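Local structure of TetR family transcriptional regulator (Chloroflexus aurantiacus, 3NRG) at residues D32-I36 against N37-E41; G149-V152 against P153-A157; T169-G172 against N173-E177; R200-I203 against E204-D208. The protein probably binds cis-regulatory DNA as a TetR-type transcription factor. All blocks are in the same frame, centred on the assembly; numbering follows the deposited sequence.

Contact 1: residues D32-I36 against N37-E41; sequences DSVSI and NRITE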
# COMPACT_ATOMS: atom_id res chain seq x y z
N ASP A 32 15.24 4.77 10.56
CA ASP A 32 16.43 5.04 11.38
C ASP A 32 17.17 3.75 11.80
O ASP A 32 18.36 3.80 12.11
CB ASP A 32 16.05 5.87 12.62
N SER A 33 16.46 2.60 11.80
CA SER A 33 17.03 1.30 12.19
C SER A 33 17.58 0.51 10.97
O SER A 33 18.12 -0.59 11.14
CB SER A 33 16.00 0.47 12.95
OG SER A 33 16.56 -0.73 13.44
N VAL A 34 17.46 1.08 9.74
CA VAL A 34 17.95 0.44 8.51
C VAL A 34 19.49 0.42 8.50
O VAL A 34 20.12 1.46 8.71
CB VAL A 34 17.36 1.12 7.24
CG1 VAL A 34 18.08 0.67 5.97
CG2 VAL A 34 15.85 0.85 7.13
N SER A 35 20.08 -0.78 8.28
CA SER A 35 21.53 -0.97 8.26
C SER A 35 22.06 -1.18 6.85
O SER A 35 21.69 -2.15 6.18
CB SER A 35 21.93 -2.14 9.16
OG SER A 35 23.32 -2.41 9.08
N ILE A 36 22.95 -0.28 6.39
CA ILE A 36 23.58 -0.35 5.06
C ILE A 36 24.51 -1.58 4.96
O ILE A 36 24.54 -2.24 3.92
CB ILE A 36 24.33 0.99 4.74
CG1 ILE A 36 23.37 2.23 4.78
CG2 ILE A 36 25.11 0.91 3.41
CD1 ILE A 36 22.18 2.20 3.81
N ASN A 37 25.23 -1.90 6.05
CA ASN A 37 26.13 -3.06 6.10
C ASN A 37 25.36 -4.38 6.05
O ASN A 37 25.85 -5.35 5.46
CB ASN A 37 27.03 -3.01 7.33
CG ASN A 37 28.11 -1.95 7.25
OD1 ASN A 37 28.60 -1.58 6.17
ND2 ASN A 37 28.55 -1.48 8.40
N ARG A 38 24.13 -4.41 6.64
CA ARG A 38 23.27 -5.60 6.59
C ARG A 38 22.78 -5.82 5.14
O ARG A 38 22.69 -6.96 4.69
CB ARG A 38 22.08 -5.45 7.57
CG ARG A 38 21.16 -6.68 7.64
CD ARG A 38 20.38 -6.78 8.94
NE ARG A 38 19.51 -5.62 9.18
CZ ARG A 38 19.63 -4.82 10.24
NH1 ARG A 38 20.56 -5.05 11.16
NH2 ARG A 38 18.81 -3.79 10.39
N ILE A 39 22.55 -4.72 4.39
CA ILE A 39 22.15 -4.77 2.99
C ILE A 39 23.25 -5.40 2.14
O ILE A 39 22.99 -6.38 1.45
CB ILE A 39 21.74 -3.36 2.46
CG1 ILE A 39 20.41 -2.90 3.10
CG2 ILE A 39 21.66 -3.34 0.92
CD1 ILE A 39 20.12 -1.40 2.98
N THR A 40 24.50 -4.88 2.25
CA THR A 40 25.65 -5.39 1.48
C THR A 40 25.99 -6.84 1.83
O THR A 40 26.37 -7.61 0.95
CB THR A 40 26.85 -4.44 1.59
OG1 THR A 40 27.23 -4.30 2.95
CG2 THR A 40 26.58 -3.07 0.97
N GLU A 41 25.82 -7.22 3.12
CA GLU A 41 26.08 -8.59 3.59
C GLU A 41 25.04 -9.58 3.02
O GLU A 41 25.42 -10.63 2.50
CB GLU A 41 26.09 -8.63 5.14
CG GLU A 41 26.68 -9.90 5.72
CD GLU A 41 26.85 -9.93 7.23
OE1 GLU A 41 26.35 -8.99 7.90
OE2 GLU A 41 27.45 -10.90 7.74
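Ser35 and Arg38 meet at the N-cap of helix 36-43, where the predicted helix-turn-helix of this TetR-type regulator begins. Ser35 OG lies anti to its own backbone N (chi1 175°), which swings the hydroxyl over the first helical turn, and Arg38 N donates to it at 3.3 Å. The backbone carries on the same job, Ser35 O accepting from Ile39 N at 3.2 Å and Ile36 O from Thr40 N at 3.1 Å. The packed side is apolar: Ile39 CD1 lies 4.2 Å from Val34 CG1 and equally far from Ile36 CD1, while Leu22 and Phe26 of helix 12-28 touch Ile39 and Val34 respectively. Toward solvent the contact is looser. There the Arg38 chain, bent at chi3 (60°), folds back along the loop; its guanidinium makes a salt bridge with Glu25, which also accepts from Ser35 N. Without the hydroxyl, as in an alanine here, Arg38 N is likely to lose its capping acceptor and the first turn to fray more readily. Ser35 CB covers one face of the Arg38 guanidinium, 3.6 Å from its plane and nearer one margin than the centre, and Arg38 NH2 reaches Ser33 O at the edge by a weak bond of 3.4 Å.

Contact 2: residues G149-V152 against P153-A157; sequences GSLV and PDLDA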
# COMPACT_ATOMS: atom_id res chain seq x y z
N GLY A 149 -28.19 12.84 -3.66
CA GLY A 149 -29.24 12.40 -2.75
C GLY A 149 -29.19 10.94 -2.32
O GLY A 149 -30.13 10.46 -1.69
N SER A 150 -28.09 10.23 -2.63
CA SER A 150 -27.95 8.82 -2.24
C SER A 150 -27.55 8.67 -0.77
O SER A 150 -27.98 7.72 -0.12
CB SER A 150 -26.97 8.10 -3.15
OG SER A 150 -25.70 8.72 -3.13
N LEU A 151 -26.72 9.60 -0.24
CA LEU A 151 -26.25 9.56 1.15
C LEU A 151 -27.08 10.48 2.06
O LEU A 151 -27.78 11.36 1.56
CB LEU A 151 -24.76 9.95 1.23
CG LEU A 151 -23.79 9.12 0.38
CD1 LEU A 151 -22.37 9.62 0.55
CD2 LEU A 151 -23.86 7.64 0.72
N VAL A 152 -26.99 10.27 3.40
CA VAL A 152 -27.70 11.08 4.42
C VAL A 152 -27.41 12.59 4.19
O VAL A 152 -26.25 12.96 4.01
CB VAL A 152 -27.34 10.62 5.86
CG1 VAL A 152 -27.90 11.57 6.91
CG2 VAL A 152 -27.82 9.20 6.12
N PRO A 153 -28.45 13.45 4.10
CA PRO A 153 -28.20 14.87 3.77
C PRO A 153 -27.34 15.64 4.77
O PRO A 153 -26.55 16.49 4.36
CB PRO A 153 -29.62 15.47 3.66
CG PRO A 153 -30.50 14.52 4.40
CD PRO A 153 -29.90 13.16 4.20
N ASP A 154 -27.47 15.33 6.08
CA ASP A 154 -26.72 16.03 7.14
C ASP A 154 -25.31 15.44 7.39
O ASP A 154 -24.60 15.91 8.28
CB ASP A 154 -27.54 16.05 8.44
CG ASP A 154 -27.98 14.68 8.90
OD1 ASP A 154 -27.18 13.99 9.58
OD2 ASP A 154 -29.11 14.27 8.55
N LEU A 155 -24.90 14.44 6.58
CA LEU A 155 -23.61 13.76 6.73
C LEU A 155 -22.42 14.70 6.52
O LEU A 155 -22.40 15.47 5.56
CB LEU A 155 -23.53 12.56 5.76
CG LEU A 155 -22.34 11.60 5.93
CD1 LEU A 155 -22.46 10.80 7.21
CD2 LEU A 155 -22.25 10.65 4.76
N ASP A 156 -21.44 14.66 7.45
CA ASP A 156 -20.22 15.44 7.32
C ASP A 156 -19.23 14.66 6.46
O ASP A 156 -18.84 13.55 6.83
CB ASP A 156 -19.62 15.74 8.70
CG ASP A 156 -18.40 16.64 8.64
OD1 ASP A 156 -18.57 17.87 8.56
OD2 ASP A 156 -17.27 16.10 8.67
N ALA A 157 -18.90 15.20 5.26
CA ALA A 157 -18.02 14.53 4.29
C ALA A 157 -16.65 14.21 4.86
O ALA A 157 -16.12 13.12 4.61
CB ALA A 157 -17.89 15.38 3.04
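Val152 lays its CG1 methyl against the carboxylate of Asp154, the two side chains running at a slant to each other with Val152 CG1 3.4 Å from Asp154 OD2. Two torsions bring them together: CG1 of Val152 stands anti to the backbone N (chi1 172°), beside its own carbonyl carbon, and CG of Asp154 sits between its backbone N and carbonyl carbon (chi1 55°), which turns the carboxylate back over the valine. The same methyl lies 3.7 Å from Pro153 CD, so a single branch is bordered by both a ring and an acid. Beneath, Val152 O accepts from Leu155 N at 3.3 Å; the donor stands well above the carbonyl plane, 62° out of it. Leu155 CB also lies 3.3 Å from Val152 O. On the inward side Leu151 CD1 reaches Leu155 CD2 at 4.3 Å, and both leucines touch Val142 of helix 124-147, whereas Pro153 and Asp154 face outward. The backbone of Val152 is also hydrogen-bonded to Met214, near the C-terminal end of the chain. Val152 to Leu155 thus form a type I beta turn, with proline at its second position, in the loop joining helices 124-147 and 157-179.

Contact 3: residues T169-G172 against N173-E177; sequences TELG and NHLIE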
# COMPACT_ATOMS: atom_id res chain seq x y z
N THR A 169 -7.23 1.49 5.14
CA THR A 169 -5.82 1.44 5.51
C THR A 169 -5.49 0.21 6.36
O THR A 169 -4.40 -0.37 6.21
CB THR A 169 -5.43 2.75 6.22
OG1 THR A 169 -5.59 3.83 5.30
CG2 THR A 169 -4.00 2.74 6.74
N GLU A 170 -6.41 -0.19 7.27
CA GLU A 170 -6.13 -1.24 8.25
C GLU A 170 -6.74 -2.61 7.98
O GLU A 170 -6.32 -3.58 8.63
CB GLU A 170 -6.50 -0.75 9.66
CG GLU A 170 -5.77 0.51 10.09
CD GLU A 170 -4.29 0.37 10.40
OE1 GLU A 170 -3.81 -0.78 10.54
OE2 GLU A 170 -3.62 1.41 10.53
N LEU A 171 -7.75 -2.72 7.08
CA LEU A 171 -8.42 -4.01 6.86
C LEU A 171 -7.50 -5.17 6.46
O LEU A 171 -7.58 -6.23 7.07
CB LEU A 171 -9.63 -3.90 5.91
CG LEU A 171 -10.53 -5.16 5.84
CD1 LEU A 171 -11.01 -5.60 7.24
CD2 LEU A 171 -11.71 -4.95 4.91
N GLY A 172 -6.62 -4.93 5.49
CA GLY A 172 -5.67 -5.94 5.01
C GLY A 172 -4.85 -6.57 6.11
O GLY A 172 -4.77 -7.79 6.21
N ASN A 173 -4.27 -5.73 6.99
CA ASN A 173 -3.47 -6.18 8.13
C ASN A 173 -4.31 -7.02 9.09
O ASN A 173 -3.82 -8.02 9.62
CB ASN A 173 -2.84 -4.99 8.86
CG ASN A 173 -1.86 -4.20 8.02
OD1 ASN A 173 -1.09 -4.75 7.22
ND2 ASN A 173 -1.85 -2.89 8.22
N HIS A 174 -5.58 -6.62 9.29
CA HIS A 174 -6.49 -7.35 10.18
C HIS A 174 -6.86 -8.72 9.61
O HIS A 174 -6.92 -9.69 10.37
CB HIS A 174 -7.74 -6.52 10.48
CG HIS A 174 -8.62 -7.15 11.51
ND1 HIS A 174 -8.20 -7.32 12.82
CD2 HIS A 174 -9.86 -7.68 11.37
CE1 HIS A 174 -9.20 -7.92 13.44
NE2 HIS A 174 -10.23 -8.15 12.61
N LEU A 175 -7.11 -8.79 8.29
CA LEU A 175 -7.44 -10.05 7.60
C LEU A 175 -6.32 -11.07 7.80
O LEU A 175 -6.60 -12.21 8.18
CB LEU A 175 -7.68 -9.81 6.10
CG LEU A 175 -8.87 -8.92 5.73
CD1 LEU A 175 -8.89 -8.64 4.27
CD2 LEU A 175 -10.18 -9.53 6.18
N ILE A 176 -5.05 -10.63 7.59
CA ILE A 176 -3.86 -11.47 7.78
C ILE A 176 -3.77 -11.94 9.24
O ILE A 176 -3.64 -13.13 9.49
CB ILE A 176 -2.57 -10.69 7.35
CG1 ILE A 176 -2.56 -10.43 5.83
CG2 ILE A 176 -1.31 -11.43 7.79
CD1 ILE A 176 -1.56 -9.35 5.38
N GLU A 177 -3.91 -11.00 10.19
CA GLU A 177 -3.86 -11.27 11.62
C GLU A 177 -4.91 -12.31 12.03
O GLU A 177 -4.63 -13.21 12.84
CB GLU A 177 -4.05 -9.96 12.41
CG GLU A 177 -3.82 -10.08 13.90
CD GLU A 177 -4.06 -8.79 14.66
OE1 GLU A 177 -5.23 -8.37 14.78
OE2 GLU A 177 -3.07 -8.20 15.14
O HOH W 1 -3.89 -2.96 5.79
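Successive i to i+4 bonds carry helix 157-179 through Glu170 to Ile176: His174 N donates to Glu170 O at 3.2 Å, Leu175 N to Leu171 O at 2.9 Å, and Ile176 N to Gly172 O at 3.2 Å. One rung is spanned by a water, which donates to Thr169 O at 2.7 Å and accepts from Asn173 N at 3.0 Å. Leu171 and Leu175 lie on one flank, Leu171 CG to Leu175 CG at 4.1 Å. Leu175 CG is anti to its carbonyl carbon (chi1 -63°), which lays it back over the preceding turn, 3.3 Å from Leu171 O. With a glycine in place of Leu175, a gap would probably open beside Leu171 and Val202 of helix 196-214 would lose one of its apolar partners. Another flank is polar: the Asn173 amide slants past the Glu170 carboxylate, their planes 56° apart, with Asn173 ND2 3.7 Å from Glu170 OE1. The carboxylate is held from elsewhere, OE1 by Tyr113 OH and OE2 by Tyr117 OH. Ile176 and Asn173 both touch Gln102 of helix 87-104. The whole is a helix of the all-helical TetR-type C-terminal domain, packed on helix 196-214 by its leucine flank.

Contact 4: residues R200-I203 against E204-D208; sequences RRVI and EQVID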
# COMPACT_ATOMS: atom_id res chain seq x y z
N ARG A 200 -13.52 -12.52 1.98
CA ARG A 200 -14.53 -11.78 1.21
C ARG A 200 -15.80 -11.47 2.02
O ARG A 200 -16.35 -10.37 1.87
CB ARG A 200 -14.87 -12.48 -0.14
CG ARG A 200 -15.59 -13.83 -0.01
CD ARG A 200 -16.31 -14.21 -1.30
NE ARG A 200 -16.78 -15.60 -1.29
CZ ARG A 200 -16.15 -16.60 -1.91
NH1 ARG A 200 -15.04 -16.37 -2.60
NH2 ARG A 200 -16.65 -17.83 -1.86
N ARG A 201 -16.24 -12.40 2.89
CA ARG A 201 -17.42 -12.17 3.72
C ARG A 201 -17.17 -11.06 4.73
O ARG A 201 -18.10 -10.33 5.08
CB ARG A 201 -17.93 -13.46 4.39
CG ARG A 201 -16.91 -14.19 5.24
CD ARG A 201 -17.25 -15.67 5.40
NE ARG A 201 -17.25 -16.37 4.11
CZ ARG A 201 -17.26 -17.70 3.99
NH1 ARG A 201 -17.25 -18.47 5.07
NH2 ARG A 201 -17.26 -18.26 2.79
N VAL A 202 -15.88 -10.86 5.12
CA VAL A 202 -15.48 -9.76 6.01
C VAL A 202 -15.53 -8.44 5.21
O VAL A 202 -16.13 -7.47 5.68
CB VAL A 202 -14.07 -10.01 6.63
CG1 VAL A 202 -13.60 -8.80 7.43
CG2 VAL A 202 -14.07 -11.27 7.49
N ILE A 203 -14.98 -8.44 3.98
CA ILE A 203 -15.01 -7.28 3.08
C ILE A 203 -16.46 -6.85 2.83
O ILE A 203 -16.77 -5.66 2.94
CB ILE A 203 -14.23 -7.56 1.77
CG1 ILE A 203 -12.71 -7.71 2.07
CG2 ILE A 203 -14.48 -6.46 0.71
CD1 ILE A 203 -11.92 -8.47 1.01
N GLU A 204 -17.38 -7.83 2.58
CA GLU A 204 -18.81 -7.55 2.37
C GLU A 204 -19.46 -7.01 3.66
O GLU A 204 -20.21 -6.04 3.60
CB GLU A 204 -19.54 -8.81 1.88
CG GLU A 204 -19.18 -9.22 0.46
CD GLU A 204 -19.82 -10.50 -0.04
OE1 GLU A 204 -20.53 -11.16 0.75
OE2 GLU A 204 -19.60 -10.85 -1.22
N GLN A 205 -19.13 -7.62 4.83
CA GLN A 205 -19.61 -7.18 6.14
C GLN A 205 -19.20 -5.72 6.41
O GLN A 205 -20.03 -4.93 6.86
CB GLN A 205 -19.07 -8.09 7.25
CG GLN A 205 -19.97 -9.28 7.57
CD GLN A 205 -20.96 -8.98 8.68
OE1 GLN A 205 -20.95 -7.91 9.30
NE2 GLN A 205 -21.78 -9.96 9.00
N VAL A 206 -17.93 -5.36 6.10
CA VAL A 206 -17.40 -4.00 6.28
C VAL A 206 -18.19 -2.99 5.44
O VAL A 206 -18.60 -1.96 5.97
CB VAL A 206 -15.87 -3.94 5.98
CG1 VAL A 206 -15.41 -2.51 5.73
CG2 VAL A 206 -15.07 -4.58 7.10
N ILE A 207 -18.42 -3.30 4.15
CA ILE A 207 -19.18 -2.44 3.25
C ILE A 207 -20.64 -2.29 3.72
O ILE A 207 -21.18 -1.18 3.70
CB ILE A 207 -19.06 -2.92 1.76
CG1 ILE A 207 -17.58 -2.88 1.27
CG2 ILE A 207 -19.98 -2.12 0.82
CD1 ILE A 207 -16.85 -1.46 1.30
N ASP A 208 -21.26 -3.40 4.21
CA ASP A 208 -22.64 -3.38 4.72
C ASP A 208 -22.79 -2.41 5.89
O ASP A 208 -23.77 -1.66 5.95
CB ASP A 208 -23.09 -4.80 5.15
CG ASP A 208 -23.29 -5.78 4.01
OD1 ASP A 208 -23.24 -5.35 2.84
OD2 ASP A 208 -23.51 -6.98 4.30
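Glu204 folds its side chain back past Arg200 O. Its CB sits 3.6 Å from Arg200 O, the oxygen that also accepts from Glu204 N at 2.8 Å. With CG anti to the carbonyl carbon (chi1 -70°), the chain turns toward the preceding turn and Glu204 CG comes to 3.4 Å from Arg200 O. Beyond CG the chain runs extended (chi2 177°), Glu204 CD passing Arg200 O at 4.0 Å before the carboxylate turns to helix 87-104. At the tip OE2 forms a salt bridge with Arg92 of that helix; Arg200 itself is more distant, its NE 5.5 Å from Glu204 OE2, so any attraction there would be only a background effect. Arg92 also touches the side chains of Arg200 and Ile207. All this happens on helix 196-214 of the TetR-type C-terminal domain, a helix that packs on helices 157-179 and 87-104. Val202 and Val206, one turn apart, face helix 157-179; Val202 CG1 lies 4.5 Å from Val206 CG2, and Val206 N donates to Val202 O at 2.8 Å. Ile203 and Ile207, both buried, face helix 87-104, where Ile203 meets Ile99 and Ile207 meets Leu95. On the solvent side Gln205 bends at chi2, its CG lying 3.3 Å from Arg201 O, and its amide leads away from the preceding turn.

How the contacts relate
Contacts 3 and 4 hold neighbouring elements of the C-terminal domain, their centres about 13 Å apart: helices 157-179 and 196-214 meet where Leu175 CD2 lies 3.7 Å from Val202 CG1 and Leu171 CD2 lies 4.0 Å from Val206 CG2. Contact 3 is the more central; contact 4 also reaches outward through charged side chains. Contact 2 is a surface turn leading into the helix of contact 3, with one backbone bond where the helices have a ladder of them. Contact 1 stands apart in the predicted helix-turn-helix, its centre about 50 Å from that of contact 2, and is distinguished by its serine cap. An arginine in contact 1 and a glutamate in contact 4 each pair with an opposite charge on a neighbouring helix.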